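Esterase (Alcaligenes sp., PDB 1QLW) is an esterase of the alpha/beta hydrolase type that probably hydrolyses carboxylic esters through a serine nucleophile. Local coordinates at residues I144-P149 and P260-R265; F155-F160 and G253-E258. One frame throughout, in Å; residues are numbered along the deposited sequence.

Contact 1 of 2, residues I144-P149 and P260-R265. With SO4 (sulfate ion), chain D.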
# COMPACT_ATOMS: atom_id res chain seq x y z
N ILE A 144 7.97 -13.60 18.34
CA ILE A 144 8.93 -13.26 17.28
C ILE A 144 9.49 -11.86 17.47
O ILE A 144 10.68 -11.60 17.28
CB ILE A 144 8.27 -13.37 15.89
CG1 ILE A 144 7.91 -14.84 15.63
CG2 ILE A 144 9.17 -12.81 14.80
CD1 ILE A 144 6.96 -15.09 14.48
N PHE A 145 8.63 -10.94 17.91
CA PHE A 145 9.01 -9.55 18.08
C PHE A 145 9.64 -9.27 19.44
O PHE A 145 10.13 -8.16 19.66
CB PHE A 145 7.82 -8.63 17.85
CG PHE A 145 7.23 -8.66 16.46
CD1 PHE A 145 7.93 -9.15 15.36
CD2 PHE A 145 5.97 -8.16 16.24
CE1 PHE A 145 7.38 -9.15 14.09
CE2 PHE A 145 5.40 -8.15 14.98
CZ PHE A 145 6.11 -8.64 13.91
N ARG A 146 9.63 -10.25 20.33
CA ARG A 146 10.24 -10.18 21.64
C ARG A 146 9.57 -9.11 22.50
O ARG A 146 10.24 -8.42 23.29
CB ARG A 146 11.76 -9.96 21.57
CG ARG A 146 12.48 -10.96 20.69
CD ARG A 146 13.99 -10.96 20.90
NE ARG A 146 14.55 -9.61 20.88
CZ ARG A 146 14.74 -8.89 19.78
NH1 ARG A 146 14.54 -9.44 18.57
NH2 ARG A 146 15.14 -7.63 19.88
N PHE A 147 8.24 -9.08 22.48
CA PHE A 147 7.53 -8.19 23.37
C PHE A 147 7.49 -8.71 24.81
O PHE A 147 7.31 -7.95 25.74
CB PHE A 147 6.11 -7.97 22.88
CG PHE A 147 5.98 -7.23 21.57
CD1 PHE A 147 7.01 -6.48 21.03
CD2 PHE A 147 4.78 -7.31 20.89
CE1 PHE A 147 6.84 -5.82 19.83
CE2 PHE A 147 4.60 -6.64 19.69
CZ PHE A 147 5.63 -5.88 19.16
N GLY A 148 7.60 -10.02 24.94
CA GLY A 148 7.59 -10.69 26.25
C GLY A 148 7.84 -12.16 25.96
O GLY A 148 8.01 -12.57 24.83
N PRO A 149 7.90 -12.95 27.02
CA PRO A 149 8.27 -14.35 26.87
C PRO A 149 7.27 -15.18 26.09
O PRO A 149 7.61 -16.09 25.33
CB PRO A 149 8.47 -14.83 28.31
CG PRO A 149 7.72 -13.87 29.17
CD PRO A 149 7.75 -12.56 28.44
N PRO A 260 15.65 -18.39 21.34
CA PRO A 260 16.44 -19.21 20.41
C PRO A 260 16.31 -18.78 18.96
O PRO A 260 17.24 -19.08 18.18
CB PRO A 260 16.00 -20.64 20.67
CG PRO A 260 15.38 -20.61 22.02
CD PRO A 260 14.78 -19.23 22.19
N ARG A 261 15.26 -18.08 18.55
CA ARG A 261 15.10 -17.60 17.19
C ARG A 261 16.17 -16.54 16.92
O ARG A 261 16.65 -16.39 15.80
CB ARG A 261 13.70 -17.01 16.93
CG ARG A 261 13.27 -16.73 15.50
CD ARG A 261 11.93 -16.04 15.37
NE ARG A 261 11.29 -16.00 14.06
CZ ARG A 261 10.39 -16.85 13.57
NH1 ARG A 261 9.98 -17.89 14.28
NH2 ARG A 261 9.86 -16.65 12.36
N TRP A 262 16.54 -15.76 17.93
CA TRP A 262 17.30 -14.55 17.77
C TRP A 262 18.75 -14.61 18.20
O TRP A 262 19.60 -14.03 17.54
CB TRP A 262 16.62 -13.36 18.47
CG TRP A 262 15.41 -12.93 17.71
CD1 TRP A 262 14.08 -13.05 18.02
CD2 TRP A 262 15.45 -12.31 16.41
NE1 TRP A 262 13.31 -12.53 17.01
CE2 TRP A 262 14.13 -12.07 16.01
CE3 TRP A 262 16.50 -11.92 15.56
CZ2 TRP A 262 13.83 -11.47 14.78
CZ3 TRP A 262 16.20 -11.34 14.35
CH2 TRP A 262 14.88 -11.11 13.97
N ALA A 263 19.05 -15.33 19.28
CA ALA A 263 20.42 -15.41 19.77
C ALA A 263 21.41 -15.84 18.72
O ALA A 263 22.49 -15.23 18.59
CB ALA A 263 20.48 -16.27 21.03
N PRO A 264 21.13 -16.85 17.90
CA PRO A 264 22.08 -17.29 16.89
C PRO A 264 22.23 -16.30 15.75
O PRO A 264 23.27 -16.28 15.11
CB PRO A 264 21.56 -18.62 16.38
CG PRO A 264 20.22 -18.81 16.97
CD PRO A 264 20.01 -17.81 18.06
N ARG A 265 21.19 -15.50 15.49
CA ARG A 265 21.24 -14.52 14.41
C ARG A 265 22.19 -13.38 14.77
O ARG A 265 22.97 -12.92 13.93
CB ARG A 265 19.85 -13.99 14.11
CG ARG A 265 18.94 -15.03 13.50
CD ARG A 265 17.54 -14.49 13.29
NE ARG A 265 16.74 -15.36 12.44
CZ ARG A 265 15.45 -15.10 12.21
NH1 ARG A 265 14.81 -14.09 12.78
NH2 ARG A 265 14.80 -15.89 11.37
S SO4 D . 12.69 -13.65 9.17
O1 SO4 D . 12.47 -14.90 10.01
O2 SO4 D . 13.31 -12.62 10.10
O3 SO4 D . 11.36 -13.20 8.68
O4 SO4 D . 13.67 -13.92 8.09
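The indole N-H of W262 crosses to the backbone oxygen of I144: NE1 lies 2.8 Å from I144 O, with an N-H...O angle of 151°. The donor stays in the carbonyl plane, but the oxygen is tilted out of the indole plane. Above one face of W262 comes R146, whose CD is 3.6 Å from W262 CD1. A bend at chi3 (-49°) stands its guanidinium on the five-membered ring with NH1 leading, 3.7 Å from W262 CG, a cation-pi contact with CZ 4.6 Å from the centroid and planes steeply inclined. NE and NH1 are also held, by D254 O and by a salt bridge to E230. On the opposite face R265 NH1 stands near the rim of the six-membered ring, so the two arginines flank the indole at different rings. R261 swings its extended chain from a CG anti to the backbone N (chi1 -168°) until I144 CG1 rests over its guanidinium, 3.8 Å from CZ. R261 NH1 bonds to K38 O of the second subunit, whose Y39 packs on I144 and R261. R265 NH2 donates to sulfate O1 at 2.9 Å, and S206 OG bonds to the same ion. R146, with positive phi, ends helix 138-144 in a Schellman motif; W262 stands just before helix 263-278, so the contact ties one helix end to the other's start.

Contact 2 of 2, residues F155-F160 and G253-E258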
# COMPACT_ATOMS: atom_id res chain seq x y z
N PHE A 155 7.37 -7.91 28.57
CA PHE A 155 8.51 -7.54 29.40
C PHE A 155 8.19 -6.20 30.06
O PHE A 155 7.69 -5.28 29.40
CB PHE A 155 9.81 -7.43 28.63
CG PHE A 155 10.32 -8.71 28.03
CD1 PHE A 155 10.58 -9.79 28.89
CD2 PHE A 155 10.54 -8.88 26.68
CE1 PHE A 155 11.03 -10.99 28.38
CE2 PHE A 155 11.00 -10.07 26.17
CZ PHE A 155 11.25 -11.13 27.03
N LYS A 156 8.49 -6.05 31.35
CA LYS A 156 8.23 -4.79 32.04
C LYS A 156 9.01 -3.62 31.47
O LYS A 156 8.51 -2.49 31.52
CB LYS A 156 8.57 -4.93 33.53
CG LYS A 156 7.83 -6.04 34.25
CD LYS A 156 6.33 -5.91 34.12
CE LYS A 156 5.63 -7.03 34.88
NZ LYS A 156 5.47 -6.71 36.32
N ASP A 157 10.17 -3.88 30.86
CA ASP A 157 10.99 -2.81 30.30
C ASP A 157 10.86 -2.67 28.79
O ASP A 157 11.68 -1.96 28.19
CB ASP A 157 12.47 -2.97 30.67
CG ASP A 157 13.11 -4.18 30.03
OD1 ASP A 157 12.46 -4.92 29.28
OD2 ASP A 157 14.32 -4.38 30.27
N THR A 158 9.88 -3.31 28.16
CA THR A 158 9.84 -3.22 26.71
C THR A 158 9.63 -1.77 26.27
O THR A 158 8.89 -1.00 26.87
CB THR A 158 8.73 -4.08 26.11
OG1 THR A 158 8.85 -3.98 24.67
CG2 THR A 158 7.32 -3.65 26.48
N GLN A 159 10.32 -1.41 25.19
CA GLN A 159 10.09 -0.13 24.53
C GLN A 159 8.90 -0.18 23.58
O GLN A 159 8.47 0.88 23.11
CB GLN A 159 11.33 0.29 23.75
CG GLN A 159 12.54 0.61 24.60
CD GLN A 159 12.56 1.99 25.19
OE1 GLN A 159 11.66 2.80 24.96
NE2 GLN A 159 13.67 2.27 25.87
N PHE A 160 8.37 -1.35 23.27
CA PHE A 160 7.27 -1.35 22.31
C PHE A 160 6.01 -0.85 22.99
O PHE A 160 5.75 -1.23 24.13
CB PHE A 160 7.01 -2.78 21.76
CG PHE A 160 6.02 -2.68 20.62
CD1 PHE A 160 6.45 -2.33 19.34
CD2 PHE A 160 4.68 -2.89 20.83
CE1 PHE A 160 5.52 -2.17 18.32
CE2 PHE A 160 3.74 -2.72 19.82
CZ PHE A 160 4.18 -2.36 18.56
N GLY A 253 18.45 -5.06 18.92
CA GLY A 253 17.83 -4.59 20.12
C GLY A 253 18.13 -5.41 21.36
O GLY A 253 19.24 -5.92 21.56
N ASP A 254 17.13 -5.53 22.22
CA ASP A 254 17.27 -6.17 23.52
C ASP A 254 16.45 -7.42 23.68
O ASP A 254 15.69 -7.82 22.78
CB ASP A 254 16.98 -5.14 24.61
CG ASP A 254 17.68 -5.35 25.93
OD1 ASP A 254 18.40 -6.34 26.14
OD2 ASP A 254 17.50 -4.45 26.79
N HIS A 255 16.63 -8.09 24.82
CA HIS A 255 15.99 -9.35 25.13
C HIS A 255 16.32 -10.40 24.07
O HIS A 255 15.55 -11.33 23.83
CB HIS A 255 14.48 -9.26 25.33
CG HIS A 255 14.10 -8.47 26.54
ND1 HIS A 255 14.10 -9.03 27.80
CD2 HIS A 255 13.68 -7.19 26.69
CE1 HIS A 255 13.71 -8.11 28.68
NE2 HIS A 255 13.45 -6.98 28.02
N ILE A 256 17.54 -10.35 23.52
CA ILE A 256 17.90 -11.29 22.48
C ILE A 256 18.20 -12.67 23.02
O ILE A 256 17.81 -13.71 22.48
CB ILE A 256 19.16 -10.79 21.72
CG1 ILE A 256 18.87 -9.51 20.92
CG2 ILE A 256 19.78 -11.87 20.85
CD1 ILE A 256 18.03 -9.75 19.68
N GLU A 257 18.96 -12.72 24.11
CA GLU A 257 19.50 -13.96 24.62
C GLU A 257 18.51 -15.03 24.98
O GLU A 257 18.79 -16.22 24.75
CB GLU A 257 20.44 -13.67 25.82
CG GLU A 257 21.80 -13.29 25.26
CD GLU A 257 22.31 -11.90 25.16
OE1 GLU A 257 22.36 -11.40 26.34
OE2 GLU A 257 22.45 -11.11 24.19
N GLU A 258 17.31 -14.62 25.41
CA GLU A 258 16.35 -15.62 25.86
C GLU A 258 15.51 -16.19 24.74
O GLU A 258 14.70 -17.08 25.02
CB GLU A 258 15.51 -15.04 26.98
CG GLU A 258 14.69 -13.83 26.61
CD GLU A 258 14.24 -12.98 27.79
OE1 GLU A 258 13.28 -13.43 28.46
OE2 GLU A 258 14.79 -11.87 28.02
O HOH W 1 16.54 -5.49 29.28
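F155 and H255 lie flat on one another, ring centroids 3.6 Å apart and planes only 2° from parallel, in a face-to-face stack with H255 ND1 above the centre of the phenyl ring. Both imidazole nitrogens donate in the ring plane: NE2 to D157 OD1 at 2.6 Å, nearly straight at 168° and onto the syn lone pair, and ND1 to E258 OE2 at 2.9 Å, met from above the carboxylate plane. These two bonds fix the ring's rotation, and two carboxylates at its nitrogens would probably favour a protonated imidazole. E258 starts with CG between its backbone N and carbonyl carbon (chi1 61°) and runs on extended, bringing OE1 to the edge of the phenyl ring, 3.3 Å from F155 CE1. The other side is looser and wetter: D157 OD2 and D254 OD2, 4.7 Å apart, meet through a water that donates to both, which should ease the repulsion of like charges. D254 also takes H255 N on OD1 and G295 N on OD2. This surface contact joins the type I turn F155-T158, in the loop between helices 138-144 and 165-171, to the loop leading from strand 248-252 to helix 263-278.

The centres of contacts 1 and 2 are about 9 Å apart, and both join the excursion after helix 138-144 to the region between strand 248-252 and helix 263-278. R146 of contact 1 reaches contact 2: its NE is 2.9 Å from D254 O. Within the excursion, F147 O and F155 N are 2.8 Å apart, and the F147 and F160 rings stack. S206, in a Ser-His-Ser-Gln-Ser-Gly sequence after strand 200-205, fits the nucleophile elbow of alpha/beta hydrolases; E230 and H298 are consistent with the rest of a triad. Contact 1 meets this likely site through the sulfate, bound by R265 and S206, and through W262 against H298. Contact 2 lies at the surface, yet G253 N bonds to E230 OE2.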